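Local coordinates for penicillin binding protein 2X (Streptococcus thermophilus, PDB 5U47), which probably forms the peptide cross-links between glycan strands of septal peptidoglycan as a divisome transpeptidase, and binds penicillin, at residues Arg32-Asp37 against Gly215-Thr220; Thr261-Thr266 against Val283-Glu288; Pro293-Lys298 against Ser352-Val357; Gly595-Lys600 against Asn623-Val628. The protein carries 1 engineered substitution. One frame throughout, in Å; residues are numbered along the deposited sequence.

Interaction 1: Arg32-Asp37 against Gly215-Thr220; sequences RGTIYD and GKNIYT
Gly215 passes close to Gly33, their CA atoms 4.4 Å apart, at the point where the two segments begin to run side by side in the same direction. The carbonyl of Lys216 follows, and the nearest group it finds across the gap is a carbon: Gly33 CA lies 3.2 Å from Lys216 O in a CA-H...O contact. Asn217 lies side by side with Thr34, the two side chains pointing the same way. Its OD1 accepts the backbone N of Thr34 at 2.9 Å, in an almost straight bond (174°), and so takes the place a backbone carbonyl would have in a regular pair. The same amide stands nearly perpendicular to the Tyr36 ring, with ND2 in the plane of that ring at its edge. Ile218 then pairs through both of its backbone polar atoms, its N with Thr34 O and its O with Tyr36 N. Next comes Tyr219, whose ring lies in an offset stack with Tyr36, centroids 4.5 Å apart and planes at 22°; Tyr36 CD2 sits over the centre of one face of the Tyr219 ring. At Thr220 both N and OG1 reach Tyr36 O, each at 2.8 Å. With chi1 at 66° the hydroxyl is set between the backbone N and the carbonyl carbon, from where it meets a lone pair in the carbonyl plane. Strands 35-36 and 217-220 thus pair in parallel, while their other neighbours, 42-55 and 438-443, run antiparallel to them, making the beta sheet a mixed one.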
loop_
_atom_site.group_PDB
_atom_site.type_symbol
_atom_site.label_atom_id
_atom_site.label_comp_id
_atom_site.label_asym_id
_atom_site.label_seq_id
_atom_site.Cartn_x
_atom_site.Cartn_y
_atom_site.Cartn_z
ATOM N N ARG A 32 16.218 13.760 -0.944
ATOM C CA ARG A 32 15.316 12.639 -1.051
ATOM C C ARG A 32 14.129 13.047 -1.916
ATOM O O ARG A 32 13.625 14.173 -1.813
ATOM C CB ARG A 32 14.843 12.231 0.343
ATOM C CG ARG A 32 13.985 10.978 0.398
ATOM C CD ARG A 32 13.706 10.612 1.853
ATOM N NE ARG A 32 12.923 9.389 1.993
ATOM C CZ ARG A 32 13.421 8.159 1.895
ATOM N NH1 ARG A 32 14.717 7.961 1.618
ATOM N NH2 ARG A 32 12.628 7.119 2.043
ATOM N N GLY A 33 13.667 12.114 -2.738
ATOM C CA GLY A 33 12.545 12.339 -3.605
ATOM C C GLY A 33 11.299 12.711 -2.833
ATOM O O GLY A 33 11.158 12.383 -1.657
ATOM N N THR A 34 10.417 13.433 -3.510
ATOM C CA THR A 34 9.161 13.859 -2.939
ATOM C C THR A 34 8.123 12.799 -3.249
ATOM O O THR A 34 8.156 12.200 -4.322
ATOM C CB THR A 34 8.737 15.203 -3.557
ATOM O OG1 THR A 34 9.648 16.197 -3.136
ATOM C CG2 THR A 34 7.339 15.624 -3.138
ATOM N N ILE A 35 7.205 12.591 -2.309
ATOM C CA ILE A 35 6.079 11.683 -2.483
ATOM C C ILE A 35 4.868 12.567 -2.679
ATOM O O ILE A 35 4.576 13.446 -1.825
ATOM C CB ILE A 35 5.868 10.763 -1.262
ATOM C CG1 ILE A 35 7.108 9.889 -1.060
ATOM C CG2 ILE A 35 4.639 9.875 -1.475
ATOM C CD1 ILE A 35 7.151 9.162 0.270
ATOM N N TYR A 36 4.176 12.339 -3.788
ATOM C CA TYR A 36 2.999 13.103 -4.174
ATOM C C TYR A 36 1.740 12.248 -4.231
ATOM O O TYR A 36 1.797 11.009 -4.262
ATOM C CB TYR A 36 3.192 13.651 -5.596
ATOM C CG TYR A 36 4.301 14.661 -5.812
ATOM C CD1 TYR A 36 4.157 15.986 -5.403
ATOM C CD2 TYR A 36 5.461 14.315 -6.487
ATOM C CE1 TYR A 36 5.138 16.925 -5.644
ATOM C CE2 TYR A 36 6.463 15.240 -6.724
ATOM C CZ TYR A 36 6.294 16.545 -6.300
ATOM O OH TYR A 36 7.274 17.453 -6.514
ATOM N N ASP A 37 0.596 12.906 -4.279
ATOM C CA ASP A 37 -0.613 12.212 -4.558
ATOM C C ASP A 37 -0.662 12.100 -6.121
ATOM O O ASP A 37 0.282 12.521 -6.816
ATOM C CB ASP A 37 -1.851 12.886 -3.927
ATOM C CG ASP A 37 -2.501 13.937 -4.825
ATOM O OD1 ASP A 37 -1.812 14.572 -5.637
ATOM O OD2 ASP A 37 -3.718 14.113 -4.689
ATOM N N GLY A 215 17.013 12.137 -5.521
ATOM C CA GLY A 215 16.233 10.930 -5.611
ATOM C C GLY A 215 15.083 11.149 -6.585
ATOM O O GLY A 215 14.803 12.268 -6.986
ATOM N N LYS A 216 14.436 10.064 -6.984
ATOM C CA LYS A 216 13.308 10.154 -7.898
ATOM C C LYS A 216 12.051 10.499 -7.122
ATOM O O LYS A 216 11.930 10.193 -5.939
ATOM C CB LYS A 216 13.159 8.845 -8.663
ATOM C CG LYS A 216 14.330 8.604 -9.619
ATOM C CD LYS A 216 14.271 7.250 -10.267
ATOM C CE LYS A 216 15.439 7.039 -11.228
ATOM N NZ LYS A 216 15.385 5.673 -11.855
ATOM N N ASN A 217 11.147 11.209 -7.763
ATOM C CA ASN A 217 9.876 11.525 -7.118
ATOM C C ASN A 217 8.872 10.386 -7.367
ATOM O O ASN A 217 8.892 9.725 -8.426
ATOM C CB ASN A 217 9.316 12.850 -7.638
ATOM C CG ASN A 217 10.183 14.041 -7.277
ATOM O OD1 ASN A 217 10.883 14.057 -6.268
ATOM N ND2 ASN A 217 10.132 15.047 -8.117
ATOM N N ILE A 218 7.998 10.154 -6.386
ATOM C CA ILE A 218 6.991 9.105 -6.490
ATOM C C ILE A 218 5.627 9.722 -6.401
ATOM O O ILE A 218 5.331 10.384 -5.412
ATOM C CB ILE A 218 7.144 8.058 -5.358
ATOM C CG1 ILE A 218 8.517 7.389 -5.410
ATOM C CG2 ILE A 218 6.038 7.010 -5.430
ATOM C CD1 ILE A 218 8.727 6.485 -6.590
ATOM N N TYR A 219 4.833 9.553 -7.452
ATOM C CA TYR A 219 3.446 9.966 -7.462
ATOM C C TYR A 219 2.641 8.733 -7.105
ATOM O O TYR A 219 2.629 7.764 -7.852
ATOM C CB TYR A 219 3.009 10.477 -8.839
ATOM C CG TYR A 219 3.663 11.783 -9.232
ATOM C CD1 TYR A 219 4.974 11.814 -9.680
ATOM C CD2 TYR A 219 2.965 12.981 -9.169
ATOM C CE1 TYR A 219 5.590 13.017 -10.046
ATOM C CE2 TYR A 219 3.576 14.192 -9.528
ATOM C CZ TYR A 219 4.882 14.193 -9.969
ATOM O OH TYR A 219 5.482 15.367 -10.323
ATOM N N THR A 220 1.997 8.752 -5.952
ATOM C CA THR A 220 1.151 7.657 -5.563
ATOM C C THR A 220 -0.183 7.756 -6.287
ATOM O O THR A 220 -0.487 8.766 -6.958
ATOM C CB THR A 220 0.911 7.622 -4.044
ATOM O OG1 THR A 220 0.155 8.768 -3.639
ATOM C CG2 THR A 220 2.219 7.570 -3.304
#

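Interaction 2: Thr261-Thr266 against Val283-Glu288; sequences TTQRPT and VNRLYE
Gln263 reaches from strand 258-264 across to Arg285, and its side chain makes both hydrogen bonds of the contact. Its CB already meets the other segment, with Arg285 CG 3.8 Å away. From there chi1 (75°) places CG between the backbone N and the carbonyl carbon, 4.2 Å from Arg285 CG, and the chain runs on extended, crossing the arginine side chain at about a right angle. CD comes within 3.5 Å of the same Arg285 CG, so the aliphatic part of the arginine packs against the amide. The tip then divides its work. OE1 accepts the backbone N of Arg285 at 2.8 Å, nearly straight at the hydrogen (172°), although the donor is tilted out of the carbonyl plane. NE2 gives a hydrogen to Val283 O at 3.0 Å, with the acceptor close to the amide plane. One side chain thus supplies both halves of a strand-like pairing to a loop without regular structure, at the edge strand of the five-stranded antiparallel sheet of the transpeptidase domain. Because OE1 must accept and NE2 must donate, the two bonds fix which way round the amide is turned. Within the loop, Asn284 OD1 accepts from Leu286 N, an Asx turn. A water joins Arg264 O to NH1 of Arg285, a guanidinium nitrogen that also makes a salt bridge to Asp281. Further back along the strand, the hydroxyl of Thr261 pairs with Thr249, while Leu286 CD2 lies 4.2 Å from Thr261 OG1.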
loop_
_atom_site.group_PDB
_atom_site.type_symbol
_atom_site.label_atom_id
_atom_site.label_comp_id
_atom_site.label_asym_id
_atom_site.label_seq_id
_atom_site.Cartn_x
_atom_site.Cartn_y
_atom_site.Cartn_z
ATOM N N THR A 261 -6.604 5.196 1.474
ATOM C CA THR A 261 -6.438 4.085 2.404
ATOM C C THR A 261 -6.074 4.606 3.774
ATOM O O THR A 261 -5.246 5.495 3.898
ATOM C CB THR A 261 -5.405 3.055 1.887
ATOM O OG1 THR A 261 -5.411 1.897 2.728
ATOM C CG2 THR A 261 -4.007 3.629 1.791
ATOM N N THR A 262 -6.704 4.062 4.799
ATOM C CA THR A 262 -6.401 4.491 6.141
ATOM C C THR A 262 -6.671 3.395 7.159
ATOM O O THR A 262 -7.363 2.398 6.877
ATOM C CB THR A 262 -7.182 5.786 6.508
ATOM O OG1 THR A 262 -6.508 6.478 7.577
ATOM C CG2 THR A 262 -8.626 5.472 6.885
ATOM N N GLN A 263 -6.102 3.578 8.342
ATOM C CA GLN A 263 -6.340 2.664 9.435
ATOM C C GLN A 263 -6.387 3.431 10.722
ATOM O O GLN A 263 -5.918 4.555 10.781
ATOM C CB GLN A 263 -5.267 1.588 9.515
ATOM C CG GLN A 263 -3.922 2.017 10.069
ATOM C CD GLN A 263 -2.930 0.864 10.031
ATOM O OE1 GLN A 263 -2.662 0.297 8.968
ATOM N NE2 GLN A 263 -2.401 0.504 11.182
ATOM N N ARG A 264 -6.987 2.805 11.738
ATOM C CA ARG A 264 -7.124 3.366 13.040
ATOM C C ARG A 264 -6.716 2.278 14.035
ATOM O O ARG A 264 -6.969 1.110 13.785
ATOM C CB ARG A 264 -8.566 3.825 13.290
ATOM C CG ARG A 264 -9.003 5.030 12.441
ATOM C CD ARG A 264 -8.266 6.283 12.890
ATOM N NE ARG A 264 -8.650 7.490 12.157
ATOM C CZ ARG A 264 -8.202 7.834 10.942
ATOM N NH1 ARG A 264 -7.388 7.043 10.260
ATOM N NH2 ARG A 264 -8.606 8.975 10.379
ATOM N N PRO A 265 -6.060 2.641 15.139
ATOM C CA PRO A 265 -5.666 4.020 15.456
ATOM C C PRO A 265 -4.543 4.492 14.551
ATOM O O PRO A 265 -3.856 3.671 13.949
ATOM C CB PRO A 265 -5.159 3.915 16.916
ATOM C CG PRO A 265 -4.733 2.495 17.039
ATOM C CD PRO A 265 -5.751 1.725 16.248
ATOM N N THR A 266 -4.357 5.804 14.471
ATOM C CA THR A 266 -3.353 6.371 13.583
ATOM C C THR A 266 -2.530 7.400 14.316
ATOM O O THR A 266 -2.620 7.506 15.543
ATOM C CB THR A 266 -4.025 6.962 12.317
ATOM O OG1 THR A 266 -3.037 7.294 11.315
ATOM C CG2 THR A 266 -4.865 8.191 12.679
ATOM N N VAL A 283 0.940 -2.511 13.614
ATOM C CA VAL A 283 0.771 -3.432 12.480
ATOM C C VAL A 283 0.064 -2.731 11.330
ATOM O O VAL A 283 -0.923 -2.034 11.550
ATOM C CB VAL A 283 0.004 -4.695 12.923
ATOM C CG1 VAL A 283 -0.198 -5.648 11.770
ATOM C CG2 VAL A 283 0.776 -5.422 14.042
ATOM N N ASN A 284 0.597 -2.874 10.114
ATOM C CA ASN A 284 -0.019 -2.249 8.941
ATOM C C ASN A 284 -1.226 -3.081 8.529
ATOM O O ASN A 284 -1.098 -4.269 8.200
ATOM C CB ASN A 284 0.991 -2.095 7.804
ATOM C CG ASN A 284 0.451 -1.262 6.659
ATOM O OD1 ASN A 284 -0.489 -1.678 5.968
ATOM N ND2 ASN A 284 1.036 -0.082 6.449
ATOM N N ARG A 285 -2.402 -2.460 8.546
ATOM C CA ARG A 285 -3.619 -3.190 8.231
ATOM C C ARG A 285 -3.873 -3.443 6.767
ATOM O O ARG A 285 -4.761 -4.215 6.456
ATOM C CB ARG A 285 -4.848 -2.502 8.788
ATOM C CG ARG A 285 -4.719 -2.103 10.229
ATOM C CD ARG A 285 -5.963 -2.490 11.004
ATOM N NE ARG A 285 -5.795 -3.852 11.475
ATOM C CZ ARG A 285 -5.089 -4.191 12.550
ATOM N NH1 ARG A 285 -4.464 -3.268 13.272
ATOM N NH2 ARG A 285 -5.000 -5.462 12.896
ATOM N N LEU A 286 -3.136 -2.779 5.873
ATOM C CA LEU A 286 -3.325 -3.025 4.459
ATOM C C LEU A 286 -2.629 -4.313 4.016
ATOM O O LEU A 286 -3.199 -5.091 3.255
ATOM C CB LEU A 286 -2.813 -1.847 3.623
ATOM C CG LEU A 286 -2.948 -1.974 2.102
ATOM C CD1 LEU A 286 -4.397 -2.218 1.667
ATOM C CD2 LEU A 286 -2.389 -0.751 1.432
ATOM N N TYR A 287 -1.405 -4.542 4.481
ATOM C CA TYR A 287 -0.646 -5.695 3.980
ATOM C C TYR A 287 0.119 -6.568 4.974
ATOM O O TYR A 287 0.717 -7.566 4.554
ATOM C CB TYR A 287 0.333 -5.214 2.874
ATOM C CG TYR A 287 1.257 -4.140 3.336
ATOM C CD1 TYR A 287 2.434 -4.446 4.003
ATOM C CD2 TYR A 287 0.942 -2.803 3.140
ATOM C CE1 TYR A 287 3.293 -3.446 4.448
ATOM C CE2 TYR A 287 1.780 -1.807 3.581
ATOM C CZ TYR A 287 2.966 -2.142 4.231
ATOM O OH TYR A 287 3.784 -1.151 4.694
ATOM N N GLU A 288 0.117 -6.218 6.258
ATOM C CA GLU A 288 0.829 -7.015 7.263
ATOM C C GLU A 288 -0.105 -7.865 8.088
ATOM O O GLU A 288 0.134 -9.061 8.268
ATOM C CB GLU A 288 1.654 -6.127 8.195
ATOM C CG GLU A 288 2.813 -5.447 7.514
ATOM C CD GLU A 288 3.670 -4.654 8.469
ATOM O OE1 GLU A 288 3.173 -4.317 9.571
ATOM O OE2 GLU A 288 4.836 -4.366 8.106
HETATM O O HOH W 1 -4.775 -0.317 13.316
#

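Interaction 3: Pro293-Lys298 against Ser352-Val357; sequences PGSTMK and SYSSNV
The SxxK motif of penicillin-binding proteins meets a serine of the SxN type here, an assembly consistent with the active site of this transpeptidase. By analogy with the family, Ser295 is probably the serine that beta-lactams acylate, with Lys298 one helical turn on, Ser354 in the loop before helix 356-366 and Asn356 at the start of that helix. Lys298 carries the contact. Its chain stretches out in extended form from a first torsion of -62°, which sets CG anti to the carbonyl carbon, and brings NZ among three side-chain oxygens. NZ donates to Ser354 OG at 2.9 Å and to Asn356 OD1 at 3.0 Å, the latter with the amine tilted 21° from the carbonyl plane and the two side chains crossing at about a right angle. A third bond, to Ser295 OG at 3.0 Å, links the lysine to the serine of its own motif. Ser354 O is also near, 2.8 Å from NZ. The two serine hydroxyls, Ser295 OG and Ser354 OG, lie 3.3 Å apart, and a water touches both, at 2.8 Å from Ser354 OG and more weakly from Ser295 OG. Ser354 OG is also hydrogen-bonded to Lys505 NZ, whose position fits the lysine of a KTG-type motif. The backbone at Ser354 has positive phi, closing helix 347-352 in a Schellman motif, and Ser355, its OG also hydrogen-bonded to Asp332, is the N-cap of helix 356-366. The pocket thus lies between the start of helix 297-308 and this junction of two helices, with strand 503-510, which carries Lys505, beside it.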
loop_
_atom_site.group_PDB
_atom_site.type_symbol
_atom_site.label_atom_id
_atom_site.label_comp_id
_atom_site.label_asym_id
_atom_site.label_seq_id
_atom_site.Cartn_x
_atom_site.Cartn_y
_atom_site.Cartn_z
ATOM N N PRO A 293 -11.304 -13.333 7.425
ATOM C CA PRO A 293 -12.142 -12.240 6.915
ATOM C C PRO A 293 -13.621 -12.343 7.156
ATOM O O PRO A 293 -14.300 -11.311 7.075
ATOM C CB PRO A 293 -11.892 -12.282 5.408
ATOM C CG PRO A 293 -11.678 -13.729 5.154
ATOM C CD PRO A 293 -10.918 -14.257 6.347
ATOM N N GLY A 294 -14.135 -13.550 7.434
ATOM C CA GLY A 294 -15.564 -13.694 7.653
ATOM C C GLY A 294 -16.348 -13.612 6.343
ATOM O O GLY A 294 -15.797 -13.804 5.246
ATOM N N SER A 295 -17.618 -13.249 6.475
ATOM C CA SER A 295 -18.604 -13.328 5.389
ATOM C C SER A 295 -18.436 -12.580 4.071
ATOM O O SER A 295 -19.191 -12.857 3.148
ATOM C CB SER A 295 -20.013 -13.127 5.957
ATOM O OG SER A 295 -20.354 -14.291 6.638
ATOM N N THR A 296 -17.471 -11.669 3.956
ATOM C CA THR A 296 -17.212 -11.031 2.673
ATOM C C THR A 296 -16.651 -12.093 1.737
ATOM O O THR A 296 -16.736 -11.949 0.514
ATOM C CB THR A 296 -16.205 -9.872 2.785
ATOM O OG1 THR A 296 -15.029 -10.341 3.460
ATOM C CG2 THR A 296 -16.820 -8.719 3.561
ATOM N N MET A 297 -16.102 -13.165 2.318
ATOM C CA MET A 297 -15.560 -14.267 1.522
ATOM C C MET A 297 -16.688 -14.989 0.753
ATOM O O MET A 297 -16.425 -15.619 -0.246
ATOM C CB MET A 297 -14.750 -15.256 2.377
ATOM C CG MET A 297 -14.101 -16.396 1.604
ATOM S SD MET A 297 -12.833 -15.899 0.404
ATOM C CE MET A 297 -11.520 -15.384 1.488
ATOM N N LYS A 298 -17.934 -14.850 1.205
ATOM C CA LYS A 298 -19.087 -15.425 0.504
ATOM C C LYS A 298 -19.260 -14.840 -0.900
ATOM O O LYS A 298 -19.957 -15.425 -1.718
ATOM C CB LYS A 298 -20.389 -15.212 1.297
ATOM C CG LYS A 298 -20.393 -15.880 2.662
ATOM C CD LYS A 298 -21.672 -15.638 3.447
ATOM C CE LYS A 298 -21.657 -16.504 4.709
ATOM N NZ LYS A 298 -22.582 -16.061 5.759
ATOM N N SER A 352 -28.294 -13.176 0.854
ATOM C CA SER A 352 -28.669 -11.857 1.358
ATOM C C SER A 352 -28.625 -11.822 2.882
ATOM O O SER A 352 -28.184 -10.840 3.478
ATOM C CB SER A 352 -30.057 -11.451 0.842
ATOM O OG SER A 352 -30.026 -11.236 -0.563
ATOM N N TYR A 353 -29.053 -12.936 3.472
ATOM C CA TYR A 353 -29.144 -13.135 4.906
ATOM C C TYR A 353 -27.818 -13.491 5.561
ATOM O O TYR A 353 -27.719 -13.539 6.786
ATOM C CB TYR A 353 -30.165 -14.272 5.131
ATOM C CG TYR A 353 -30.640 -14.512 6.537
ATOM C CD1 TYR A 353 -31.587 -13.673 7.111
ATOM C CD2 TYR A 353 -30.208 -15.626 7.272
ATOM C CE1 TYR A 353 -32.061 -13.894 8.391
ATOM C CE2 TYR A 353 -30.687 -15.867 8.563
ATOM C CZ TYR A 353 -31.610 -14.988 9.112
ATOM O OH TYR A 353 -32.114 -15.188 10.379
ATOM N N SER A 354 -26.803 -13.733 4.740
ATOM C CA SER A 354 -25.486 -14.157 5.198
ATOM C C SER A 354 -25.600 -15.472 5.999
ATOM O O SER A 354 -25.053 -15.605 7.090
ATOM C CB SER A 354 -24.791 -13.065 5.992
ATOM O OG SER A 354 -23.379 -13.276 5.982
ATOM N N SER A 355 -26.296 -16.440 5.413
ATOM C CA SER A 355 -26.458 -17.759 6.007
ATOM C C SER A 355 -25.221 -18.632 5.796
ATOM O O SER A 355 -24.921 -19.009 4.667
ATOM C CB SER A 355 -27.675 -18.463 5.397
ATOM O OG SER A 355 -27.777 -19.815 5.835
ATOM N N ASN A 356 -24.509 -18.939 6.882
ATOM C CA ASN A 356 -23.351 -19.848 6.832
ATOM C C ASN A 356 -23.747 -21.245 6.336
ATOM O O ASN A 356 -22.977 -21.904 5.628
ATOM C CB ASN A 356 -22.710 -20.019 8.210
ATOM C CG ASN A 356 -21.938 -18.812 8.662
ATOM O OD1 ASN A 356 -21.670 -17.880 7.899
ATOM N ND2 ASN A 356 -21.542 -18.837 9.912
ATOM N N VAL A 357 -24.937 -21.694 6.727
ATOM C CA VAL A 357 -25.451 -23.007 6.331
ATOM C C VAL A 357 -25.660 -23.072 4.819
ATOM O O VAL A 357 -25.213 -24.019 4.159
ATOM C CB VAL A 357 -26.773 -23.333 7.063
ATOM C CG1 VAL A 357 -27.400 -24.602 6.520
ATOM C CG2 VAL A 357 -26.544 -23.447 8.571
HETATM O O HOH W 2 -22.164 -12.372 8.390
#

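Interaction 4: Gly595-Lys600 against Asn623-Val628; sequences GDIIGK and NKIEKV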
loop_
_atom_site.group_PDB
_atom_site.type_symbol
_atom_site.label_atom_id
_atom_site.label_comp_id
_atom_site.label_asym_id
_atom_site.label_seq_id
_atom_site.Cartn_x
_atom_site.Cartn_y
_atom_site.Cartn_z
ATOM N N GLY A 595 19.100 -6.248 -14.058
ATOM C CA GLY A 595 20.404 -6.627 -13.543
ATOM C C GLY A 595 20.350 -8.156 -13.363
ATOM O O GLY A 595 19.337 -8.796 -13.709
ATOM N N ASP A 596 21.430 -8.737 -12.831
ATOM C CA ASP A 596 21.519 -10.197 -12.602
ATOM C C ASP A 596 20.600 -10.649 -11.492
ATOM O O ASP A 596 20.861 -10.356 -10.332
ATOM C CB ASP A 596 22.942 -10.611 -12.202
ATOM C CG ASP A 596 23.935 -10.444 -13.310
ATOM O OD1 ASP A 596 23.587 -10.726 -14.485
ATOM O OD2 ASP A 596 25.096 -10.068 -12.992
ATOM N N ILE A 597 19.543 -11.376 -11.843
ATOM C CA ILE A 597 18.576 -11.853 -10.840
ATOM C C ILE A 597 18.444 -13.380 -10.760
ATOM O O ILE A 597 17.676 -13.882 -9.939
ATOM C CB ILE A 597 17.185 -11.185 -11.007
ATOM C CG1 ILE A 597 16.592 -11.464 -12.388
ATOM C CG2 ILE A 597 17.286 -9.670 -10.776
ATOM C CD1 ILE A 597 15.162 -10.984 -12.523
ATOM N N ILE A 598 19.214 -14.113 -11.570
ATOM C CA ILE A 598 19.174 -15.588 -11.524
ATOM C C ILE A 598 19.775 -15.989 -10.178
ATOM O O ILE A 598 20.814 -15.453 -9.777
ATOM C CB ILE A 598 19.981 -16.256 -12.673
ATOM C CG1 ILE A 598 19.516 -15.757 -14.042
ATOM C CG2 ILE A 598 19.891 -17.787 -12.591
ATOM C CD1 ILE A 598 18.053 -15.991 -14.331
ATOM N N GLY A 599 19.122 -16.911 -9.480
ATOM C CA GLY A 599 19.576 -17.309 -8.149
ATOM C C GLY A 599 18.967 -16.477 -7.026
ATOM O O GLY A 599 19.019 -16.897 -5.870
ATOM N N LYS A 600 18.404 -15.296 -7.333
ATOM C CA LYS A 600 17.743 -14.492 -6.283
ATOM C C LYS A 600 16.388 -15.086 -5.883
ATOM O O LYS A 600 15.894 -16.018 -6.520
ATOM C CB LYS A 600 17.569 -13.037 -6.713
ATOM C CG LYS A 600 18.869 -12.268 -6.672
ATOM C CD LYS A 600 18.684 -10.800 -7.013
ATOM C CE LYS A 600 19.772 -9.952 -6.369
ATOM N NZ LYS A 600 21.138 -10.512 -6.598
ATOM N N ASN A 623 11.886 -21.202 -4.199
ATOM C CA ASN A 623 12.494 -20.024 -3.589
ATOM C C ASN A 623 13.686 -19.436 -4.374
ATOM O O ASN A 623 14.361 -18.550 -3.874
ATOM C CB ASN A 623 12.886 -20.284 -2.126
ATOM C CG ASN A 623 13.937 -21.356 -1.970
ATOM O OD1 ASN A 623 14.419 -21.922 -2.942
ATOM N ND2 ASN A 623 14.306 -21.633 -0.732
ATOM N N LYS A 624 13.917 -19.898 -5.599
ATOM C CA LYS A 624 15.026 -19.378 -6.404
ATOM C C LYS A 624 14.567 -19.086 -7.813
ATOM O O LYS A 624 13.781 -19.847 -8.380
ATOM C CB LYS A 624 16.164 -20.400 -6.539
ATOM C CG LYS A 624 16.754 -20.966 -5.254
ATOM C CD LYS A 624 17.449 -19.918 -4.412
ATOM C CE LYS A 624 18.073 -20.555 -3.173
ATOM N NZ LYS A 624 18.562 -19.531 -2.208
ATOM N N ILE A 625 15.095 -18.004 -8.384
ATOM C CA ILE A 625 14.853 -17.694 -9.789
ATOM C C ILE A 625 15.773 -18.576 -10.660
ATOM O O ILE A 625 16.999 -18.529 -10.513
ATOM C CB ILE A 625 15.110 -16.212 -10.080
ATOM C CG1 ILE A 625 14.025 -15.398 -9.389
ATOM C CG2 ILE A 625 15.131 -15.948 -11.587
ATOM C CD1 ILE A 625 14.162 -13.899 -9.544
ATOM N N GLU A 626 15.173 -19.362 -11.553
ATOM C CA GLU A 626 15.913 -20.226 -12.465
ATOM C C GLU A 626 16.043 -19.597 -13.858
ATOM O O GLU A 626 17.107 -19.673 -14.472
ATOM C CB GLU A 626 15.244 -21.591 -12.549
ATOM C CG GLU A 626 15.969 -22.578 -13.435
ATOM C CD GLU A 626 15.329 -23.950 -13.406
ATOM O OE1 GLU A 626 14.958 -24.423 -12.307
ATOM O OE2 GLU A 626 15.201 -24.559 -14.487
ATOM N N LYS A 627 14.963 -19.010 -14.369
ATOM C CA LYS A 627 15.000 -18.340 -15.675
ATOM C C LYS A 627 14.129 -17.109 -15.675
ATOM O O LYS A 627 13.155 -17.018 -14.895
ATOM C CB LYS A 627 14.519 -19.259 -16.795
ATOM C CG LYS A 627 15.446 -20.407 -17.100
ATOM C CD LYS A 627 14.900 -21.280 -18.213
ATOM C CE LYS A 627 15.769 -22.517 -18.373
ATOM N NZ LYS A 627 15.205 -23.445 -19.381
ATOM N N VAL A 628 14.471 -16.172 -16.558
ATOM C CA VAL A 628 13.704 -14.931 -16.719
ATOM C C VAL A 628 13.534 -14.691 -18.216
ATOM O O VAL A 628 14.468 -14.959 -18.995
ATOM C CB VAL A 628 14.411 -13.736 -16.047
ATOM C CG1 VAL A 628 13.518 -12.503 -16.054
ATOM C CG2 VAL A 628 14.796 -14.083 -14.608
HETATM O O HOH W 3 18.512 -16.380 -3.222
#
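Gly599 and Ile625 meet through their backbones. Gly599 N donates to Ile625 O at 2.9 Å, and Ile625 N returns a bond to Lys600 O at 2.8 Å. Both backbone polar atoms of Ile625 are therefore satisfied by the neighbouring loop. Lys600 O also has the CA of Lys624 close by, in a CA-H...O contact. Gly599 O is served differently: a water donates to it at 2.7 Å and in turn weakly accepts from Lys624 NZ, whose aliphatic chain passes alongside the same carbonyl. The loop that offers these groups is a type II beta turn from Ile597 to Lys600, closed by Lys600 N on Ile597 O. It leads into helix 602-611 of the first PASTA domain and packs against strand 625-628, an outermost strand of that domain's three-stranded sheet. On the strand's far flank Glu626 and Lys627 both bond to Met645, a classic beta bulge. Beside these bonds the apolar side chains pack together. Ile625 directs its side chain toward the turn, CD1 lying 3.5 Å from Ile597 O. Val628 CG2 is touched by two isoleucines at once, with Ile597 CD1 and Ile598 CD1 each 3.8 Å away. The first comes across at about a right angle, its CG1 set between the backbone N and the carbonyl carbon (chi1 59°) so that CD1 reaches the valine, whereas Ile598 slides past it in the opposite direction.

From the N terminus, interaction 1 comes first and spans the longest loop: the chain returns after 177 residues to pair strand 217-220 with strand 35-36, joining them in one mixed sheet that also takes in strands 42-55 and 438-443. Interaction 2 closes a far shorter loop, only 16 residues, between strand 258-264 and the segment that leads on to helix 297-308. Interaction 3 lies at the start of that helix, and its loop of 53 residues brings back the turn leading into helix 356-366; the centres of interactions 2 and 3 are about 24 Å apart. Interaction 4 closes 22 residues within the first PASTA domain. All four are in series, none nested or crossed, and no two touch.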